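PadR family transcriptional regulator (Listeria monocytogenes, PDB 6ABQ) probably binds operator DNA as a dimeric PadR-type transcription factor of the winged helix-turn-helix class, apparently under ligand control. Local coordinates at residues G20-R25 and Y34-Y39; E69-E74 and R79-L84. All blocks are in the same frame, centred on the assembly; numbering follows the deposited sequence.

Overall arrangement
Both interactions lie in the PadR-like winged helix-turn-helix region, and they follow one another along the chain: interaction 1 closes before interaction 2 opens. Interaction 1 packs helix 17-27 against helix 33-42, about 4 Å (centre to centre) from the middle of the chain, whereas interaction 2 pairs the two strands of the hairpin, about 17 Å from that middle. Their centres are about 14 Å apart, yet they touch at two places. Leu23 CD2 meets Leu84 CD2 at 3.7 Å, and Tyr34 CB lies 3.9 Å from Arg79 NH1. The second subunit reaches interaction 1, at Met21, Glu24 and Tyr39, but does not touch the segments of interaction 2.

Interaction 1: residues G20-R25 and Y34-Y39; sequences GMILER and YEITKY
Arg25 lays its aliphatic chain across the face of the Tyr39 ring and turns its charged end to Glu35. CB begins above the plane of the ring, near its CD2-CE2 side, 3.8 Å from Tyr39 CE2, with CG next to Tyr39 CD2. A bend at chi2 (62°) brings CD over the ring centre, 3.7 Å from the Tyr39 centroid and 13° off the normal, a CH-pi contact. NE then passes near Tyr39 CG and CB, and the guanidinium, almost perpendicular to the ring, has moved off: CZ is 5.8 Å from the centroid, so any cation-pi attraction is weak. At the tip, NH2 forms a salt bridge to Glu35 OE1 at 3.1 Å; that oxygen also hydrogen-bonds to Thr31. Deeper in the contact, Ile22 CG1 meets Ile36 CG2 at 3.8 Å, the side chains crossing at about a right angle. At the far end, an in-plane water lies 2.8 Å from Tyr39 OH and donates to Met21 O at 2.9 Å. The helix segments run at 115°, 10.6 Å apart at closest axis approach. With helix 50-62 closing on Ile22 through Ile56, this pair forms part of the three-helix core of PadR-type winged helix-turn-helix domains.

Interaction 2: residues E69-E74 and R79-L84; sequences EKKKSE and RKFYTL
Lys71 and Phe81 form the tightly packed side of this strand pair, the lysine chain crossing the ring at about a right angle. With CG between its backbone N and carbonyl carbon (chi1 63°), Lys71 touches Phe81 CD1 through CG at 3.6 Å and carries CE over the ring centre, 3.9 Å from the centroid. NZ continues above the same face, 4.9 Å from the Phe81 centroid, in a cation-pi contact that complements its salt bridge to Glu30. Glu69 O and Lys71 O lie at the ring edge, in its plane, and Tyr32 adds an edge-to-face contact. Nearer the turn, Ser73 CB packs on Arg79 CG at 3.7 Å. The backbone ladder is complete: Glu69 and Phe81 exchange two hydrogen bonds, as do Lys71 and Arg79, with Arg79 N to Lys71 O at 2.9 Å and 172° at the hydrogen. Between them, in the non-hydrogen-bonded pair Lys70-Lys80, Lys70 CA makes a CA-H...O contact with Arg79 O at 3.4 Å. The Lys70 and Lys80 side chains, opposite Phe81, are the looser, solvent-exposed part: their NZ atoms stay 6.2 Å apart, and solvent would probably soften any repulsion. Such a twisted antiparallel beta hairpin is the wing of winged helix-turn-helix domains.

Interaction 1: residues G20-R25 and Y34-Y39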
ATOM      1  N   GLY B  20      -8.641  -0.709  -4.919  1.00 21.54           N
ATOM      2  CA  GLY B  20      -9.219   0.574  -5.303  1.00 22.06           C
ATOM      3  C   GLY B  20      -9.058   0.865  -6.782  1.00 19.73           C
ATOM      4  O   GLY B  20      -9.994   1.350  -7.428  1.00 19.08           O
ATOM      5  N   MET B  21      -7.869   0.560  -7.305  1.00 19.02           N
ATOM      6  CA  MET B  21      -7.551   0.714  -8.729  1.00 17.37           C
ATOM      7  C   MET B  21      -8.461  -0.134  -9.605  1.00 14.69           C
ATOM      8  O   MET B  21      -8.990   0.357 -10.609  1.00 14.20           O
ATOM      9  CB  MET B  21      -6.075   0.384  -9.012  1.00 17.61           C
ATOM     10  CG  MET B  21      -5.050   1.336  -8.405  1.00 20.74           C
ATOM     11  SD  MET B  21      -5.239   3.038  -8.962  1.00 22.89           S
ATOM     12  CE  MET B  21      -6.373   3.693  -7.741  1.00 24.97           C
ATOM     13  N   ILE B  22      -8.650  -1.388  -9.199  1.00 13.63           N
ATOM     14  CA  ILE B  22      -9.467  -2.350  -9.934  1.00 11.70           C
ATOM     15  C   ILE B  22     -10.937  -1.909  -9.947  1.00 11.65           C
ATOM     16  O   ILE B  22     -11.547  -1.860 -11.015  1.00 10.82           O
ATOM     17  CB  ILE B  22      -9.254  -3.797  -9.412  1.00 11.47           C
ATOM     18  CG1 ILE B  22      -7.797  -4.220  -9.674  1.00 11.76           C
ATOM     19  CG2 ILE B  22     -10.222  -4.767 -10.088  1.00 10.24           C
ATOM     20  CD1 ILE B  22      -7.340  -5.498  -9.005  1.00 12.58           C
ATOM     21  N   LEU B  23     -11.473  -1.553  -8.776  1.00 13.11           N
ATOM     22  CA  LEU B  23     -12.813  -0.976  -8.667  1.00 13.81           C
ATOM     23  C   LEU B  23     -12.981   0.263  -9.565  1.00 14.35           C
ATOM     24  O   LEU B  23     -13.998   0.387 -10.258  1.00 14.10           O
ATOM     25  CB  LEU B  23     -13.170  -0.647  -7.199  1.00 16.23           C
ATOM     26  CG  LEU B  23     -13.424  -1.779  -6.185  1.00 16.81           C
ATOM     27  CD1 LEU B  23     -13.496  -1.228  -4.768  1.00 20.12           C
ATOM     28  CD2 LEU B  23     -14.676  -2.584  -6.494  1.00 15.92           C
ATOM     29  N   GLU B  24     -11.978   1.146  -9.565  1.00 15.55           N
ATOM     30  CA  GLU B  24     -11.959   2.334 -10.435  1.00 16.79           C
ATOM     31  C   GLU B  24     -12.024   1.980 -11.921  1.00 15.22           C
ATOM     32  O   GLU B  24     -12.795   2.587 -12.656  1.00 16.14           O
ATOM     33  CB  GLU B  24     -10.745   3.230 -10.133  1.00 18.87           C
ATOM     34  CG  GLU B  24     -10.614   4.471 -11.018  1.00 20.91           C
ATOM     35  CD  GLU B  24     -11.647   5.561 -10.732  1.00 23.69           C
ATOM     36  OE1 GLU B  24     -12.109   5.710  -9.583  1.00 25.11           O
ATOM     37  OE2 GLU B  24     -11.994   6.290 -11.676  1.00 25.06           O
ATOM     38  N   ARG B  25     -11.224   1.000 -12.344  1.00 13.48           N
ATOM     39  CA  ARG B  25     -11.238   0.507 -13.720  1.00 12.52           C
ATOM     40  C   ARG B  25     -12.593  -0.128 -14.085  1.00 11.77           C
ATOM     41  O   ARG B  25     -13.119   0.129 -15.174  1.00 12.46           O
ATOM     42  CB  ARG B  25     -10.075  -0.473 -13.963  1.00 11.44           C
ATOM     43  CG  ARG B  25     -10.071  -1.185 -15.319  1.00 10.97           C
ATOM     44  CD  ARG B  25      -9.946  -0.214 -16.493  1.00 12.66           C
ATOM     45  NE  ARG B  25     -10.193  -0.866 -17.775  1.00 12.95           N
ATOM     46  CZ  ARG B  25     -11.395  -1.055 -18.323  1.00 13.26           C
ATOM     47  NH1 ARG B  25     -12.500  -0.636 -17.719  1.00 13.17           N
ATOM     48  NH2 ARG B  25     -11.489  -1.665 -19.496  1.00 14.20           N
ATOM     49  N   TYR B  34      -8.129 -10.449 -17.487  1.00 14.05           N
ATOM     50  CA  TYR B  34      -7.018 -10.239 -18.413  1.00 15.32           C
ATOM     51  C   TYR B  34      -6.850  -8.754 -18.769  1.00 14.38           C
ATOM     52  O   TYR B  34      -5.731  -8.242 -18.720  1.00 14.68           O
ATOM     53  CB  TYR B  34      -7.130 -11.094 -19.687  1.00 18.00           C
ATOM     54  CG  TYR B  34      -5.947 -10.896 -20.633  1.00 19.95           C
ATOM     55  CD1 TYR B  34      -5.962  -9.888 -21.616  1.00 20.47           C
ATOM     56  CD2 TYR B  34      -4.807 -11.699 -20.529  1.00 21.81           C
ATOM     57  CE1 TYR B  34      -4.876  -9.697 -22.465  1.00 22.78           C
ATOM     58  CE2 TYR B  34      -3.720 -11.521 -21.374  1.00 24.00           C
ATOM     59  CZ  TYR B  34      -3.760 -10.523 -22.343  1.00 24.47           C
ATOM     60  OH  TYR B  34      -2.681 -10.350 -23.168  1.00 27.15           O
ATOM     61  N   GLU B  35      -7.959  -8.091 -19.112  1.00 13.75           N
ATOM     62  CA  GLU B  35      -7.972  -6.663 -19.464  1.00 13.51           C
ATOM     63  C   GLU B  35      -7.581  -5.739 -18.294  1.00 12.03           C
ATOM     64  O   GLU B  35      -6.798  -4.805 -18.476  1.00 12.66           O
ATOM     65  CB  GLU B  35      -9.343  -6.273 -20.039  1.00 13.78           C
ATOM     66  CG  GLU B  35      -9.385  -4.911 -20.725  1.00 14.78           C
ATOM     67  CD  GLU B  35     -10.675  -4.695 -21.491  1.00 16.03           C
ATOM     68  OE1 GLU B  35     -11.720  -4.465 -20.850  1.00 14.93           O
ATOM     69  OE2 GLU B  35     -10.643  -4.750 -22.737  1.00 18.60           O
ATOM     70  N   ILE B  36      -8.118  -6.013 -17.106  1.00 10.68           N
ATOM     71  CA  ILE B  36      -7.760  -5.294 -15.873  1.00  9.98           C
ATOM     72  C   ILE B  36      -6.252  -5.367 -15.601  1.00 10.77           C
ATOM     73  O   ILE B  36      -5.639  -4.338 -15.305  1.00 11.24           O
ATOM     74  CB  ILE B  36      -8.559  -5.808 -14.645  1.00  9.19           C
ATOM     75  CG1 ILE B  36     -10.059  -5.525 -14.819  1.00  8.76           C
ATOM     76  CG2 ILE B  36      -8.044  -5.183 -13.342  1.00  9.33           C
ATOM     77  CD1 ILE B  36     -10.977  -6.448 -14.031  1.00  8.59           C
ATOM     78  N   THR B  37      -5.672  -6.571 -15.710  1.00 11.44           N
ATOM     79  CA  THR B  37      -4.236  -6.803 -15.506  1.00 12.72           C
ATOM     80  C   THR B  37      -3.413  -5.930 -16.451  1.00 13.81           C
ATOM     81  O   THR B  37      -2.502  -5.230 -16.006  1.00 14.58           O
ATOM     82  CB  THR B  37      -3.837  -8.291 -15.711  1.00 13.98           C
ATOM     83  OG1 THR B  37      -4.701  -9.140 -14.957  1.00 13.53           O
ATOM     84  CG2 THR B  37      -2.396  -8.543 -15.282  1.00 15.66           C
ATOM     85  N   LYS B  38      -3.758  -5.969 -17.739  1.00 14.43           N
ATOM     86  CA  LYS B  38      -3.050  -5.198 -18.772  1.00 16.21           C
ATOM     87  C   LYS B  38      -3.187  -3.689 -18.561  1.00 16.12           C
ATOM     88  O   LYS B  38      -2.217  -2.955 -18.750  1.00 17.77           O
ATOM     89  CB  LYS B  38      -3.492  -5.604 -20.184  1.00 17.63           C
ATOM     90  CG  LYS B  38      -3.294  -7.085 -20.522  1.00 18.76           C
ATOM     91  CD  LYS B  38      -1.877  -7.426 -20.989  1.00 21.33           C
ATOM     92  CE  LYS B  38      -1.053  -8.058 -19.874  1.00 21.07           C
ATOM     93  NZ  LYS B  38      -0.786  -9.501 -20.146  1.00 23.04           N
ATOM     94  N   TYR B  39      -4.379  -3.248 -18.147  1.00 14.66           N
ATOM     95  CA  TYR B  39      -4.618  -1.858 -17.746  1.00 14.95           C
ATOM     96  C   TYR B  39      -3.657  -1.413 -16.625  1.00 15.43           C
ATOM     97  O   TYR B  39      -3.078  -0.332 -16.703  1.00 17.23           O
ATOM     98  CB  TYR B  39      -6.094  -1.628 -17.341  1.00 13.62           C
ATOM     99  CG  TYR B  39      -6.307  -0.328 -16.592  1.00 14.25           C
ATOM    100  CD1 TYR B  39      -6.346   0.903 -17.268  1.00 16.33           C
ATOM    101  CD2 TYR B  39      -6.430  -0.323 -15.196  1.00 13.52           C
ATOM    102  CE1 TYR B  39      -6.509   2.101 -16.567  1.00 17.66           C
ATOM    103  CE2 TYR B  39      -6.599   0.861 -14.488  1.00 14.83           C
ATOM    104  CZ  TYR B  39      -6.635   2.069 -15.167  1.00 16.88           C
ATOM    105  OH  TYR B  39      -6.801   3.234 -14.439  1.00 18.83           O
TER
HETATM  106  O   HOH W   1      -7.641   2.573 -11.871  1.00 11.21           O

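Interaction 2: residues E69-E74 and R79-L84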
ATOM      1  N   GLU B  69     -21.147 -11.094 -15.557  1.00 16.64           N
ATOM      2  CA  GLU B  69     -21.748 -11.646 -16.770  1.00 18.01           C
ATOM      3  C   GLU B  69     -20.722 -12.405 -17.603  1.00 17.60           C
ATOM      4  O   GLU B  69     -19.682 -11.860 -17.980  1.00 16.58           O
ATOM      5  CB  GLU B  69     -22.441 -10.568 -17.620  1.00 19.08           C
ATOM      6  CG  GLU B  69     -23.098 -11.121 -18.886  1.00 20.91           C
ATOM      7  CD  GLU B  69     -23.748 -10.078 -19.779  1.00 22.41           C
ATOM      8  OE1 GLU B  69     -23.652  -8.858 -19.512  1.00 22.10           O
ATOM      9  OE2 GLU B  69     -24.369 -10.491 -20.775  1.00 24.29           O
ATOM     10  N   LYS B  70     -21.033 -13.667 -17.872  1.00 18.72           N
ATOM     11  CA  LYS B  70     -20.299 -14.455 -18.845  1.00 19.03           C
ATOM     12  C   LYS B  70     -20.869 -14.192 -20.246  1.00 20.46           C
ATOM     13  O   LYS B  70     -22.070 -14.374 -20.489  1.00 22.22           O
ATOM     14  CB  LYS B  70     -20.382 -15.943 -18.488  1.00 20.07           C
ATOM     15  CG  LYS B  70     -19.526 -16.840 -19.375  1.00 20.62           C
ATOM     16  CD  LYS B  70     -19.869 -18.309 -19.187  1.00 22.50           C
ATOM     17  CE  LYS B  70     -19.069 -19.175 -20.150  1.00 23.45           C
ATOM     18  NZ  LYS B  70     -19.370 -20.621 -19.943  1.00 25.70           N
ATOM     19  N   LYS B  71     -19.996 -13.748 -21.148  1.00 19.99           N
ATOM     20  CA  LYS B  71     -20.310 -13.582 -22.574  1.00 21.57           C
ATOM     21  C   LYS B  71     -19.026 -13.632 -23.402  1.00 21.12           C
ATOM     22  O   LYS B  71     -17.921 -13.599 -22.844  1.00 19.55           O
ATOM     23  CB  LYS B  71     -21.082 -12.276 -22.851  1.00 22.24           C
ATOM     24  CG  LYS B  71     -20.333 -10.991 -22.529  1.00 20.76           C
ATOM     25  CD  LYS B  71     -21.057  -9.768 -23.059  1.00 22.14           C
ATOM     26  CE  LYS B  71     -20.457  -8.496 -22.477  1.00 20.99           C
ATOM     27  NZ  LYS B  71     -21.050  -7.267 -23.081  1.00 22.77           N
ATOM     28  N   LYS B  72     -19.183 -13.708 -24.723  1.00 22.80           N
ATOM     29  CA  LYS B  72     -18.060 -13.690 -25.651  1.00 22.85           C
ATOM     30  C   LYS B  72     -17.357 -12.329 -25.661  1.00 21.77           C
ATOM     31  O   LYS B  72     -18.007 -11.280 -25.749  1.00 22.25           O
ATOM     32  CB  LYS B  72     -18.526 -14.057 -27.066  1.00 25.33           C
ATOM     33  CG  LYS B  72     -18.695 -15.554 -27.313  1.00 26.72           C
ATOM     34  CD  LYS B  72     -19.050 -15.849 -28.766  1.00 29.42           C
ATOM     35  CE  LYS B  72     -17.828 -15.790 -29.683  1.00 29.57           C
ATOM     36  NZ  LYS B  72     -18.191 -15.789 -31.128  1.00 32.35           N
ATOM     37  N   SER B  73     -16.032 -12.364 -25.547  1.00 20.66           N
ATOM     38  CA  SER B  73     -15.207 -11.174 -25.736  1.00 20.20           C
ATOM     39  C   SER B  73     -15.185 -10.833 -27.226  1.00 22.14           C
ATOM     40  O   SER B  73     -15.475 -11.687 -28.068  1.00 23.57           O
ATOM     41  CB  SER B  73     -13.786 -11.409 -25.223  1.00 18.94           C
ATOM     42  OG  SER B  73     -13.122 -12.409 -25.982  1.00 19.79           O
ATOM     43  N   GLU B  74     -14.830  -9.593 -27.541  1.00 22.50           N
ATOM     44  CA  GLU B  74     -14.728  -9.143 -28.938  1.00 24.65           C
ATOM     45  C   GLU B  74     -13.748  -9.951 -29.789  1.00 25.35           C
ATOM     46  O   GLU B  74     -13.996 -10.170 -30.972  1.00 27.43           O
ATOM     47  CB  GLU B  74     -14.424  -7.644 -29.019  1.00 25.20           C
ATOM     48  CG  GLU B  74     -15.563  -6.761 -28.515  1.00 25.53           C
ATOM     49  CD  GLU B  74     -16.883  -6.996 -29.244  1.00 27.56           C
ATOM     50  OE1 GLU B  74     -16.887  -7.309 -30.458  1.00 29.51           O
ATOM     51  OE2 GLU B  74     -17.931  -6.856 -28.598  1.00 27.48           O
ATOM     52  N   ARG B  79     -15.509 -14.521 -21.619  1.00 17.34           N
ATOM     53  CA  ARG B  79     -14.900 -13.882 -20.458  1.00 15.80           C
ATOM     54  C   ARG B  79     -15.956 -13.599 -19.405  1.00 15.46           C
ATOM     55  O   ARG B  79     -17.145 -13.484 -19.730  1.00 16.32           O
ATOM     56  CB  ARG B  79     -14.198 -12.570 -20.849  1.00 15.21           C
ATOM     57  CG  ARG B  79     -13.069 -12.696 -21.859  1.00 15.71           C
ATOM     58  CD  ARG B  79     -11.847 -13.415 -21.313  1.00 15.41           C
ATOM     59  NE  ARG B  79     -10.752 -13.431 -22.285  1.00 16.12           N
ATOM     60  CZ  ARG B  79      -9.501 -13.796 -22.007  1.00 16.23           C
ATOM     61  NH1 ARG B  79      -9.166 -14.175 -20.777  1.00 15.70           N
ATOM     62  NH2 ARG B  79      -8.575 -13.776 -22.960  1.00 17.17           N
ATOM     63  N   LYS B  80     -15.515 -13.499 -18.151  1.00 14.50           N
ATOM     64  CA  LYS B  80     -16.367 -13.034 -17.068  1.00 14.18           C
ATOM     65  C   LYS B  80     -16.255 -11.516 -16.982  1.00 13.49           C
ATOM     66  O   LYS B  80     -15.195 -10.981 -16.658  1.00 12.77           O
ATOM     67  CB  LYS B  80     -15.986 -13.686 -15.741  1.00 13.92           C
ATOM     68  CG  LYS B  80     -16.596 -15.065 -15.514  1.00 15.15           C
ATOM     69  CD  LYS B  80     -15.516 -16.125 -15.464  1.00 15.60           C
ATOM     70  CE  LYS B  80     -15.809 -17.205 -14.438  1.00 16.73           C
ATOM     71  NZ  LYS B  80     -16.920 -18.103 -14.855  1.00 18.40           N
ATOM     72  N   PHE B  81     -17.344 -10.832 -17.308  1.00 14.11           N
ATOM     73  CA  PHE B  81     -17.370  -9.376 -17.322  1.00 14.02           C
ATOM     74  C   PHE B  81     -17.905  -8.870 -15.995  1.00 13.79           C
ATOM     75  O   PHE B  81     -18.996  -9.260 -15.553  1.00 14.41           O
ATOM     76  CB  PHE B  81     -18.204  -8.840 -18.483  1.00 15.34           C
ATOM     77  CG  PHE B  81     -17.519  -8.913 -19.823  1.00 15.78           C
ATOM     78  CD1 PHE B  81     -17.492 -10.104 -20.554  1.00 16.26           C
ATOM     79  CD2 PHE B  81     -16.922  -7.782 -20.373  1.00 16.06           C
ATOM     80  CE1 PHE B  81     -16.874 -10.163 -21.805  1.00 16.92           C
ATOM     81  CE2 PHE B  81     -16.309  -7.833 -21.625  1.00 16.77           C
ATOM     82  CZ  PHE B  81     -16.282  -9.027 -22.341  1.00 17.14           C
ATOM     83  N   TYR B  82     -17.113  -8.005 -15.372  1.00 13.18           N
ATOM     84  CA  TYR B  82     -17.450  -7.404 -14.099  1.00 13.13           C
ATOM     85  C   TYR B  82     -17.925  -5.975 -14.291  1.00 14.00           C
ATOM     86  O   TYR B  82     -17.319  -5.212 -15.049  1.00 14.28           O
ATOM     87  CB  TYR B  82     -16.249  -7.460 -13.149  1.00 12.33           C
ATOM     88  CG  TYR B  82     -15.862  -8.874 -12.751  1.00 11.96           C
ATOM     89  CD1 TYR B  82     -15.161  -9.713 -13.637  1.00 11.82           C
ATOM     90  CD2 TYR B  82     -16.212  -9.384 -11.498  1.00 12.10           C
ATOM     91  CE1 TYR B  82     -14.818 -11.010 -13.276  1.00 11.91           C
ATOM     92  CE2 TYR B  82     -15.869 -10.680 -11.124  1.00 12.23           C
ATOM     93  CZ  TYR B  82     -15.175 -11.483 -12.012  1.00 12.17           C
ATOM     94  OH  TYR B  82     -14.839 -12.752 -11.644  1.00 12.70           O
ATOM     95  N   THR B  83     -19.040  -5.646 -13.633  1.00 14.75           N
ATOM     96  CA  THR B  83     -19.499  -4.262 -13.454  1.00 15.89           C
ATOM     97  C   THR B  83     -19.631  -3.978 -11.956  1.00 15.88           C
ATOM     98  O   THR B  83     -19.681  -4.915 -11.151  1.00 15.24           O
ATOM     99  CB  THR B  83     -20.835  -3.978 -14.167  1.00 17.52           C
ATOM    100  OG1 THR B  83     -21.787  -5.010 -13.855  1.00 17.71           O
ATOM    101  CG2 THR B  83     -20.629  -3.898 -15.669  1.00 18.06           C
ATOM    102  N   LEU B  84     -19.669  -2.703 -11.572  1.00 16.88           N
ATOM    103  CA  LEU B  84     -19.899  -2.366 -10.167  1.00 17.27           C
ATOM    104  C   LEU B  84     -21.373  -2.493  -9.792  1.00 18.43           C
ATOM    105  O   LEU B  84     -22.253  -2.070 -10.537  1.00 19.75           O
ATOM    106  CB  LEU B  84     -19.390  -0.961  -9.817  1.00 18.31           C
ATOM    107  CG  LEU B  84     -17.897  -0.597  -9.836  1.00 17.79           C
ATOM    108  CD1 LEU B  84     -17.713   0.752  -9.157  1.00 19.44           C
ATOM    109  CD2 LEU B  84     -17.007  -1.641  -9.169  1.00 16.29           C
TER